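Local coordinates for protein neurotoxin (PDB 1ZB7) that acts as a zinc endopeptidase, the light chain of botulinum neurotoxin type G, that cleaves synaptobrevins, VAMP2 at an Ala-Ala bond, inside the host cell, at residues A[116-121]-A[297-302]; A[129-134]-A[312-317]; A[301-306]-A[321-326]. One frame throughout, in Å; residues are numbered along the deposited sequence.

Contact 1 (A[116-121]-A[297-302]); sequences IPYLGN and QDIANR
Tyr-118 reaches out of the loop 116-121 and lays its ring against the helical turn formed by Ile-299 and Arg-302. Its CB points at the helix; with CG anti to the backbone N (chi1 -170°), the ring slides past Ile-299 in the opposite direction and runs obliquely to Arg-302. On the near rim, CD1 of Tyr-118 lies 3.9 Å from CG2 of Ile-299, and CE1 is almost as close to the same methyl. The CD1 methyl of Ile-299 sits over one ring face, offset toward the rim. On the other rim, the tyrosine CE2 comes to 4.1 Å from NE of Arg-302, whose guanidinium plane stands 85° from that of the ring. At the tip, the Tyr-118 OH lies 3.3 Å from CB of Arg-302 and donates to a water, 2.6 Å from OH to the water oxygen, which lies in the ring plane. NE of Arg-302 donates to the same water, tying the phenol to the arginine. The bend of the arginine chain at chi3 (93°) turns the guanidinium toward the loop, where NH2 of Arg-302 is 3.4 Å from O of Asn-121 and donates to O of Thr-124. This joins the loop between helix 103-114 and strand 128-129 to the C-terminal part of helix 282-303, while helix 316-327 flanks both, its Tyr-323 ring meeting that of Tyr-118 and its Tyr-327 touching Ile-299.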
loop_
_atom_site.group_PDB
_atom_site.type_symbol
_atom_site.label_atom_id
_atom_site.label_comp_id
_atom_site.label_asym_id
_atom_site.label_seq_id
_atom_site.Cartn_x
_atom_site.Cartn_y
_atom_site.Cartn_z
ATOM N N ILE A 116 -24.454 -7.444 21.729
ATOM C CA ILE A 116 -25.621 -8.030 21.088
ATOM C C ILE A 116 -26.077 -7.132 19.956
ATOM O O ILE A 116 -26.177 -5.937 20.136
ATOM C CB ILE A 116 -26.668 -8.278 22.195
ATOM C CG1 ILE A 116 -26.407 -9.596 22.845
ATOM C CG2 ILE A 116 -28.126 -8.189 21.806
ATOM C CD1 ILE A 116 -25.615 -9.376 24.025
ATOM N N PRO A 117 -26.302 -7.696 18.779
ATOM C CA PRO A 117 -26.941 -6.943 17.696
ATOM C C PRO A 117 -28.300 -6.358 18.128
ATOM O O PRO A 117 -29.000 -6.914 19.001
ATOM C CB PRO A 117 -27.106 -7.967 16.551
ATOM C CG PRO A 117 -26.485 -9.240 17.081
ATOM C CD PRO A 117 -25.927 -9.066 18.398
ATOM N N TYR A 118 -28.605 -5.175 17.594
ATOM C CA TYR A 118 -29.890 -4.587 17.718
ATOM C C TYR A 118 -30.947 -5.513 17.123
ATOM O O TYR A 118 -30.753 -6.149 16.077
ATOM C CB TYR A 118 -29.872 -3.200 17.075
ATOM C CG TYR A 118 -31.127 -2.363 17.343
ATOM C CD1 TYR A 118 -31.188 -1.539 18.468
ATOM C CD2 TYR A 118 -32.235 -2.423 16.497
ATOM C CE1 TYR A 118 -32.361 -0.749 18.745
ATOM C CE2 TYR A 118 -33.423 -1.632 16.780
ATOM C CZ TYR A 118 -33.453 -0.817 17.918
ATOM O OH TYR A 118 -34.551 -0.084 18.278
ATOM N N LEU A 119 -32.082 -5.626 17.819
ATOM C CA LEU A 119 -33.296 -6.327 17.307
ATOM C C LEU A 119 -34.013 -5.591 16.162
ATOM O O LEU A 119 -35.095 -5.071 16.310
ATOM C CB LEU A 119 -34.237 -6.637 18.457
ATOM C CG LEU A 119 -33.636 -7.285 19.684
ATOM C CD1 LEU A 119 -34.668 -7.626 20.651
ATOM C CD2 LEU A 119 -32.799 -8.594 19.357
ATOM N N GLY A 120 -33.382 -5.545 15.004
ATOM C CA GLY A 120 -33.957 -4.910 13.842
ATOM C C GLY A 120 -32.897 -4.504 12.843
ATOM O O GLY A 120 -31.747 -4.784 13.008
ATOM N N ASN A 121 -33.305 -3.777 11.813
ATOM C CA ASN A 121 -32.427 -3.275 10.743
ATOM C C ASN A 121 -33.221 -2.204 10.040
ATOM O O ASN A 121 -34.302 -1.944 10.437
ATOM C CB ASN A 121 -31.973 -4.356 9.755
ATOM C CG ASN A 121 -33.108 -5.203 9.209
ATOM O OD1 ASN A 121 -34.050 -4.697 8.646
ATOM N ND2 ASN A 121 -32.959 -6.511 9.298
ATOM N N GLN A 297 -26.522 7.650 17.363
ATOM C CA GLN A 297 -27.688 8.496 17.522
ATOM C C GLN A 297 -28.952 7.856 16.894
ATOM O O GLN A 297 -30.012 7.869 17.484
ATOM C CB GLN A 297 -27.467 9.921 16.991
ATOM C CG GLN A 297 -26.269 10.626 17.720
ATOM C CD GLN A 297 -25.774 11.937 17.029
ATOM O OE1 GLN A 297 -25.834 12.078 15.780
ATOM N NE2 GLN A 297 -25.291 12.891 17.849
ATOM N N ASP A 298 -28.821 7.257 15.719
ATOM C CA ASP A 298 -29.938 6.546 15.122
ATOM C C ASP A 298 -30.497 5.448 16.021
ATOM O O ASP A 298 -31.737 5.253 16.090
ATOM C CB ASP A 298 -29.593 5.998 13.734
ATOM C CG ASP A 298 -29.285 7.125 12.680
ATOM O OD1 ASP A 298 -29.657 8.305 12.782
ATOM O OD2 ASP A 298 -28.616 6.795 11.706
ATOM N N ILE A 299 -29.605 4.730 16.692
ATOM C CA ILE A 299 -30.001 3.660 17.614
ATOM C C ILE A 299 -30.686 4.255 18.838
ATOM O O ILE A 299 -31.748 3.776 19.235
ATOM C CB ILE A 299 -28.843 2.720 17.999
ATOM C CG1 ILE A 299 -28.353 1.989 16.726
ATOM C CG2 ILE A 299 -29.241 1.762 19.143
ATOM C CD1 ILE A 299 -29.440 1.284 15.907
ATOM N N ALA A 300 -30.086 5.306 19.393
ATOM C CA ALA A 300 -30.728 6.018 20.509
ATOM C C ALA A 300 -32.123 6.554 20.098
ATOM O O ALA A 300 -33.070 6.317 20.841
ATOM C CB ALA A 300 -29.806 7.153 21.118
ATOM N N ASN A 301 -32.254 7.257 18.966
ATOM C CA ASN A 301 -33.565 7.664 18.455
ATOM C C ASN A 301 -34.606 6.488 18.356
ATOM O O ASN A 301 -35.739 6.631 18.788
ATOM C CB ASN A 301 -33.487 8.313 17.050
ATOM C CG ASN A 301 -32.661 9.666 16.973
ATOM O OD1 ASN A 301 -32.530 10.383 17.941
ATOM N ND2 ASN A 301 -32.114 9.977 15.762
ATOM N N ARG A 302 -34.205 5.336 17.807
ATOM C CA ARG A 302 -35.037 4.125 17.771
ATOM C C ARG A 302 -35.500 3.670 19.167
ATOM O O ARG A 302 -36.710 3.399 19.352
ATOM C CB ARG A 302 -34.373 2.930 16.966
ATOM C CG ARG A 302 -34.638 3.162 15.516
ATOM C CD ARG A 302 -33.846 2.390 14.440
ATOM N NE ARG A 302 -34.610 1.209 14.115
ATOM C CZ ARG A 302 -35.157 0.836 12.968
ATOM N NH1 ARG A 302 -35.068 1.502 11.818
ATOM N NH2 ARG A 302 -35.763 -0.334 13.002
HETATM O O HOH W 1 -36.401 -0.144 16.455
#

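Contact 2 (A[129-134]-A[312-317]); sequences FAANVA and SGIDIS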
loop_
_atom_site.group_PDB
_atom_site.type_symbol
_atom_site.label_atom_id
_atom_site.label_comp_id
_atom_site.label_asym_id
_atom_site.label_seq_id
_atom_site.Cartn_x
_atom_site.Cartn_y
_atom_site.Cartn_z
ATOM N N PHE A 129 -39.026 -3.782 18.132
ATOM C CA PHE A 129 -38.053 -4.720 18.153
ATOM C C PHE A 129 -38.542 -5.928 17.278
ATOM O O PHE A 129 -39.730 -6.332 17.350
ATOM C CB PHE A 129 -37.691 -5.197 19.544
ATOM C CG PHE A 129 -36.892 -4.183 20.422
ATOM C CD1 PHE A 129 -35.893 -3.377 19.884
ATOM C CD2 PHE A 129 -37.084 -4.149 21.794
ATOM C CE1 PHE A 129 -35.105 -2.549 20.716
ATOM C CE2 PHE A 129 -36.296 -3.343 22.604
ATOM C CZ PHE A 129 -35.389 -2.507 22.111
ATOM N N ALA A 130 -37.621 -6.458 16.492
ATOM C CA ALA A 130 -37.847 -7.592 15.610
ATOM C C ALA A 130 -36.614 -8.535 15.777
ATOM O O ALA A 130 -35.563 -8.226 15.312
ATOM C CB ALA A 130 -37.992 -7.097 14.123
ATOM N N ALA A 131 -36.759 -9.619 16.515
ATOM C CA ALA A 131 -35.721 -10.630 16.697
ATOM C C ALA A 131 -35.658 -11.602 15.541
ATOM O O ALA A 131 -34.655 -12.241 15.316
ATOM C CB ALA A 131 -35.970 -11.378 17.979
ATOM N N ASN A 132 -36.730 -11.702 14.792
ATOM C CA ASN A 132 -36.869 -12.726 13.813
ATOM C C ASN A 132 -36.326 -12.277 12.479
ATOM O O ASN A 132 -37.028 -12.404 11.465
ATOM C CB ASN A 132 -38.340 -13.046 13.628
ATOM C CG ASN A 132 -39.133 -11.792 13.182
ATOM O OD1 ASN A 132 -39.721 -10.988 14.026
ATOM N ND2 ASN A 132 -39.135 -11.582 11.840
ATOM N N VAL A 133 -35.150 -11.653 12.478
ATOM C CA VAL A 133 -34.552 -11.172 11.257
ATOM C C VAL A 133 -33.132 -11.724 11.133
ATOM O O VAL A 133 -32.498 -12.040 12.150
ATOM C CB VAL A 133 -34.539 -9.642 11.176
ATOM C CG1 VAL A 133 -35.970 -9.122 11.077
ATOM C CG2 VAL A 133 -33.755 -9.014 12.314
ATOM N N ALA A 134 -32.628 -11.731 9.895
ATOM C CA ALA A 134 -31.461 -12.536 9.528
ATOM C C ALA A 134 -30.192 -11.994 10.147
ATOM O O ALA A 134 -29.294 -12.784 10.435
ATOM C CB ALA A 134 -31.329 -12.626 7.998
ATOM N N SER A 312 -43.348 -12.577 20.277
ATOM C CA SER A 312 -43.808 -12.767 21.649
ATOM C C SER A 312 -42.531 -13.047 22.404
ATOM O O SER A 312 -41.542 -13.350 21.773
ATOM C CB SER A 312 -44.803 -13.949 21.744
ATOM O OG SER A 312 -44.161 -15.157 21.306
ATOM N N GLY A 313 -42.519 -12.887 23.726
ATOM C CA GLY A 313 -41.337 -13.200 24.526
ATOM C C GLY A 313 -40.299 -12.107 24.688
ATOM O O GLY A 313 -39.445 -12.202 25.555
ATOM N N ILE A 314 -40.301 -11.090 23.833
ATOM C CA ILE A 314 -39.268 -10.053 23.905
ATOM C C ILE A 314 -39.668 -9.049 24.982
ATOM O O ILE A 314 -40.664 -8.407 24.890
ATOM C CB ILE A 314 -39.012 -9.320 22.540
ATOM C CG1 ILE A 314 -38.520 -10.310 21.475
ATOM C CG2 ILE A 314 -37.972 -8.164 22.674
ATOM C CD1 ILE A 314 -37.154 -10.826 21.695
ATOM N N ASP A 315 -38.864 -8.911 25.997
ATOM C CA ASP A 315 -39.131 -7.968 27.051
ATOM C C ASP A 315 -38.408 -6.690 26.694
ATOM O O ASP A 315 -37.197 -6.644 26.762
ATOM C CB ASP A 315 -38.588 -8.496 28.361
ATOM C CG ASP A 315 -38.895 -7.553 29.530
ATOM O OD1 ASP A 315 -39.915 -7.817 30.239
ATOM O OD2 ASP A 315 -38.188 -6.542 29.687
ATOM N N ILE A 316 -39.171 -5.679 26.292
ATOM C CA ILE A 316 -38.652 -4.418 25.753
ATOM C C ILE A 316 -37.654 -3.669 26.639
ATOM O O ILE A 316 -36.598 -3.208 26.147
ATOM C CB ILE A 316 -39.821 -3.417 25.504
ATOM C CG1 ILE A 316 -40.843 -4.003 24.524
ATOM C CG2 ILE A 316 -39.326 -2.160 24.904
ATOM C CD1 ILE A 316 -40.273 -4.697 23.391
ATOM N N SER A 317 -38.016 -3.459 27.897
ATOM C CA SER A 317 -37.161 -2.711 28.853
ATOM C C SER A 317 -35.874 -3.439 29.129
ATOM O O SER A 317 -34.857 -2.870 29.304
ATOM C CB SER A 317 -37.881 -2.558 30.202
ATOM O OG SER A 317 -38.936 -1.604 29.999
#
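Phe-129 holds its CG anti to the carbonyl carbon (chi1 -72°), which swings the ring toward Ile-314 and Ile-316. In Ile-316, CG1 likewise stands anti to its carbonyl carbon, and chi2 of -42° turns the CD1 methyl back to the ring although the CB itself does not aim there. The closest apolar approach follows, with CD2 of Phe-129 3.6 Å from CD1 of Ile-316, the two side chains running obliquely to each other. One atom further round the ring, CE2 of Phe-129 is 3.6 Å from the carbonyl O of Ile-316, which meets the ring at its edge and in its plane; the CG2 methyl of that isoleucine is 4.0 Å from CE2. This carbonyl belongs to the first turn of helix 316-327, which begins just after Asp-315, an N-cap whose OD2 accepts from N of Leu-318. The contact thus sets the stretch 129-134 against the N-terminal end of that helix, beside the short strand 308-309, with Phe-129 making backbone bonds to Ser-308 and Gln-310. Ile-314 bridges the two parts of the hydrophobic patch: its CG2 comes obliquely to within 4.2 Å of CD2 of Phe-129, while its CD1 reaches the methyl CB of Ala-131 at 3.9 Å. Beyond Ala-131 the backbone turns off through an inverse gamma turn centred on Asn-132, and O of Ala-131 accepts from OG of Ser-137.

Contact 3 (A[301-306]-A[321-326]); sequences NRLNIV and QIYKNK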
loop_
_atom_site.group_PDB
_atom_site.type_symbol
_atom_site.label_atom_id
_atom_site.label_comp_id
_atom_site.label_asym_id
_atom_site.label_seq_id
_atom_site.Cartn_x
_atom_site.Cartn_y
_atom_site.Cartn_z
ATOM N N ASN A 301 -32.254 7.257 18.966
ATOM C CA ASN A 301 -33.565 7.664 18.455
ATOM C C ASN A 301 -34.606 6.488 18.356
ATOM O O ASN A 301 -35.739 6.631 18.788
ATOM C CB ASN A 301 -33.487 8.313 17.050
ATOM C CG ASN A 301 -32.661 9.666 16.973
ATOM O OD1 ASN A 301 -32.530 10.383 17.941
ATOM N ND2 ASN A 301 -32.114 9.977 15.762
ATOM N N ARG A 302 -34.205 5.336 17.807
ATOM C CA ARG A 302 -35.037 4.125 17.771
ATOM C C ARG A 302 -35.500 3.670 19.167
ATOM O O ARG A 302 -36.710 3.399 19.352
ATOM C CB ARG A 302 -34.373 2.930 16.966
ATOM C CG ARG A 302 -34.638 3.162 15.516
ATOM C CD ARG A 302 -33.846 2.390 14.440
ATOM N NE ARG A 302 -34.610 1.209 14.115
ATOM C CZ ARG A 302 -35.157 0.836 12.968
ATOM N NH1 ARG A 302 -35.068 1.502 11.818
ATOM N NH2 ARG A 302 -35.763 -0.334 13.002
ATOM N N LEU A 303 -34.576 3.680 20.140
ATOM C CA LEU A 303 -34.841 3.207 21.451
ATOM C C LEU A 303 -35.918 4.071 22.087
ATOM O O LEU A 303 -36.695 3.577 22.856
ATOM C CB LEU A 303 -33.587 3.217 22.340
ATOM C CG LEU A 303 -32.597 2.081 22.175
ATOM C CD1 LEU A 303 -31.566 2.180 23.279
ATOM C CD2 LEU A 303 -33.254 0.695 22.162
ATOM N N ASN A 304 -35.937 5.360 21.742
ATOM C CA ASN A 304 -36.885 6.259 22.317
ATOM C C ASN A 304 -38.272 6.053 21.804
ATOM O O ASN A 304 -39.109 6.660 22.287
ATOM C CB ASN A 304 -36.446 7.722 22.124
ATOM C CG ASN A 304 -35.250 8.051 22.962
ATOM O OD1 ASN A 304 -34.978 7.326 23.901
ATOM N ND2 ASN A 304 -34.480 9.063 22.586
ATOM N N ILE A 305 -38.489 5.269 20.769
ATOM C CA ILE A 305 -39.795 5.056 20.234
ATOM C C ILE A 305 -40.201 3.634 20.174
ATOM O O ILE A 305 -41.311 3.396 19.786
ATOM C CB ILE A 305 -40.051 5.703 18.786
ATOM C CG1 ILE A 305 -39.183 5.121 17.739
ATOM C CG2 ILE A 305 -40.020 7.264 18.857
ATOM C CD1 ILE A 305 -39.303 5.932 16.396
ATOM N N VAL A 306 -39.353 2.704 20.589
ATOM C CA VAL A 306 -39.723 1.289 20.634
ATOM C C VAL A 306 -40.649 1.073 21.705
ATOM O O VAL A 306 -40.476 1.603 22.785
ATOM C CB VAL A 306 -38.424 0.251 20.796
ATOM C CG1 VAL A 306 -38.872 -1.221 21.115
ATOM C CG2 VAL A 306 -37.751 0.282 19.586
ATOM N N GLN A 321 -32.246 -1.691 28.164
ATOM C CA GLN A 321 -31.112 -1.654 29.098
ATOM C C GLN A 321 -29.748 -2.270 28.584
ATOM O O GLN A 321 -28.657 -1.762 28.801
ATOM C CB GLN A 321 -31.534 -2.292 30.394
ATOM C CG GLN A 321 -30.435 -2.263 31.448
ATOM C CD GLN A 321 -30.143 -0.878 32.075
ATOM O OE1 GLN A 321 -31.034 -0.246 32.695
ATOM N NE2 GLN A 321 -28.869 -0.440 31.979
ATOM N N ILE A 322 -29.861 -3.397 27.958
ATOM C CA ILE A 322 -28.798 -4.004 27.244
ATOM C C ILE A 322 -28.142 -3.026 26.212
ATOM O O ILE A 322 -26.907 -2.850 26.186
ATOM C CB ILE A 322 -29.328 -5.282 26.560
ATOM C CG1 ILE A 322 -29.588 -6.361 27.611
ATOM C CG2 ILE A 322 -28.349 -5.819 25.565
ATOM C CD1 ILE A 322 -30.159 -7.679 26.984
ATOM N N TYR A 323 -28.963 -2.399 25.377
ATOM C CA TYR A 323 -28.452 -1.466 24.374
ATOM C C TYR A 323 -27.890 -0.201 24.994
ATOM O O TYR A 323 -26.880 0.308 24.527
ATOM C CB TYR A 323 -29.510 -1.177 23.278
ATOM C CG TYR A 323 -29.850 -2.433 22.514
ATOM C CD1 TYR A 323 -28.824 -3.282 22.015
ATOM C CD2 TYR A 323 -31.184 -2.851 22.364
ATOM C CE1 TYR A 323 -29.123 -4.385 21.445
ATOM C CE2 TYR A 323 -31.466 -4.000 21.686
ATOM C CZ TYR A 323 -30.449 -4.759 21.261
ATOM O OH TYR A 323 -30.689 -5.957 20.695
ATOM N N LYS A 324 -28.539 0.342 26.008
ATOM C CA LYS A 324 -27.954 1.434 26.790
ATOM C C LYS A 324 -26.517 1.085 27.267
ATOM O O LYS A 324 -25.610 1.854 27.094
ATOM C CB LYS A 324 -28.860 1.761 27.950
ATOM C CG LYS A 324 -28.359 2.927 28.843
ATOM C CD LYS A 324 -29.027 2.886 30.194
ATOM C CE LYS A 324 -28.448 3.987 31.083
ATOM N NZ LYS A 324 -29.391 4.352 32.208
ATOM N N ASN A 325 -26.345 -0.100 27.843
ATOM C CA ASN A 325 -25.052 -0.632 28.250
ATOM C C ASN A 325 -24.113 -0.854 27.086
ATOM O O ASN A 325 -22.959 -0.417 27.149
ATOM C CB ASN A 325 -25.160 -1.961 29.030
ATOM C CG ASN A 325 -26.085 -1.883 30.377
ATOM O OD1 ASN A 325 -26.529 -0.820 30.842
ATOM N ND2 ASN A 325 -26.347 -3.098 30.976
ATOM N N LYS A 326 -24.562 -1.504 26.011
ATOM C CA LYS A 326 -23.696 -1.701 24.816
ATOM C C LYS A 326 -23.166 -0.399 24.205
ATOM O O LYS A 326 -21.946 -0.288 23.927
ATOM C CB LYS A 326 -24.403 -2.551 23.739
ATOM C CG LYS A 326 -23.821 -2.551 22.330
ATOM C CD LYS A 326 -24.538 -3.478 21.388
ATOM C CE LYS A 326 -24.063 -3.309 19.913
ATOM N NZ LYS A 326 -25.001 -3.899 18.962
#
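Leu-303 and Tyr-323 meet where two helices of the metalloprotease fold pack, the C-terminal turn of helix 282-303 against helix 316-327. The touching area is small, 95 Å² over both sides, and nearly all of it belongs to this buried pair. Leu-303 keeps CG anti to its carbonyl carbon (chi1 -79°) and sends the two methyls forward as a fork. CD1 of Leu-303 lies 3.9 Å from CB of Tyr-323, and CD2 of the leucine comes obliquely to 4.1 Å from CD2 of the tyrosine ring. The side chains cross at about a right angle, and both methyls come to the tyrosine from the same side, CD1 at its root and CD2 beside the ring. The phenol itself runs on past the leucine, its OH donating to O of Pro-117, while Phe-129 and Tyr-337 also pack on Leu-303, so the leucine is enclosed by more than the facing helix.

Toward solvent the contact thins out. Lys-324 offers little beyond its backbone N, 4.5 Å from CD1 of Leu-303; its extended side chain runs out to a salt bridge with Glu-331. Lys-320, one turn before, instead grips the end of the other helix, its NZ donating to the carbonyl oxygens of Leu-303 and Val-306. On the exposed side of helix 316-327, Gln-321 and Asn-325 pair one turn apart. NE2 of Gln-321 donates to OD1 of Asn-325 at 2.6 Å, a short but bent bond (N-H...O angle 139°): the acceptor lies in the glutamine amide plane, but the donor is tilted 28° from the asparagine carbonyl plane.

Overall arrangement
The three contacts form one cluster, 21 to 25 Å from the centre of the chain. Contacts 1 and 3 are closest, their centres about 7 Å apart; helix 316-327 closes on the loop 116-121 through Lys-326, whose NZ is 2.6 Å from O of Ile-116. The same NZ bonds to O of Leu-239, at the end of helix 224-239, which by sequence carries the HExxH zinc-binding motif, so the cluster is tied to the zinc-site helix without forming the site. Contact 2 lies about 12 Å from contact 1 and 13 Å from contact 3, centre to centre. Phe-129 is the joint: its CE1 is 3.5 Å from OH of Tyr-118, its CZ 3.8 Å from CD2 of Leu-303.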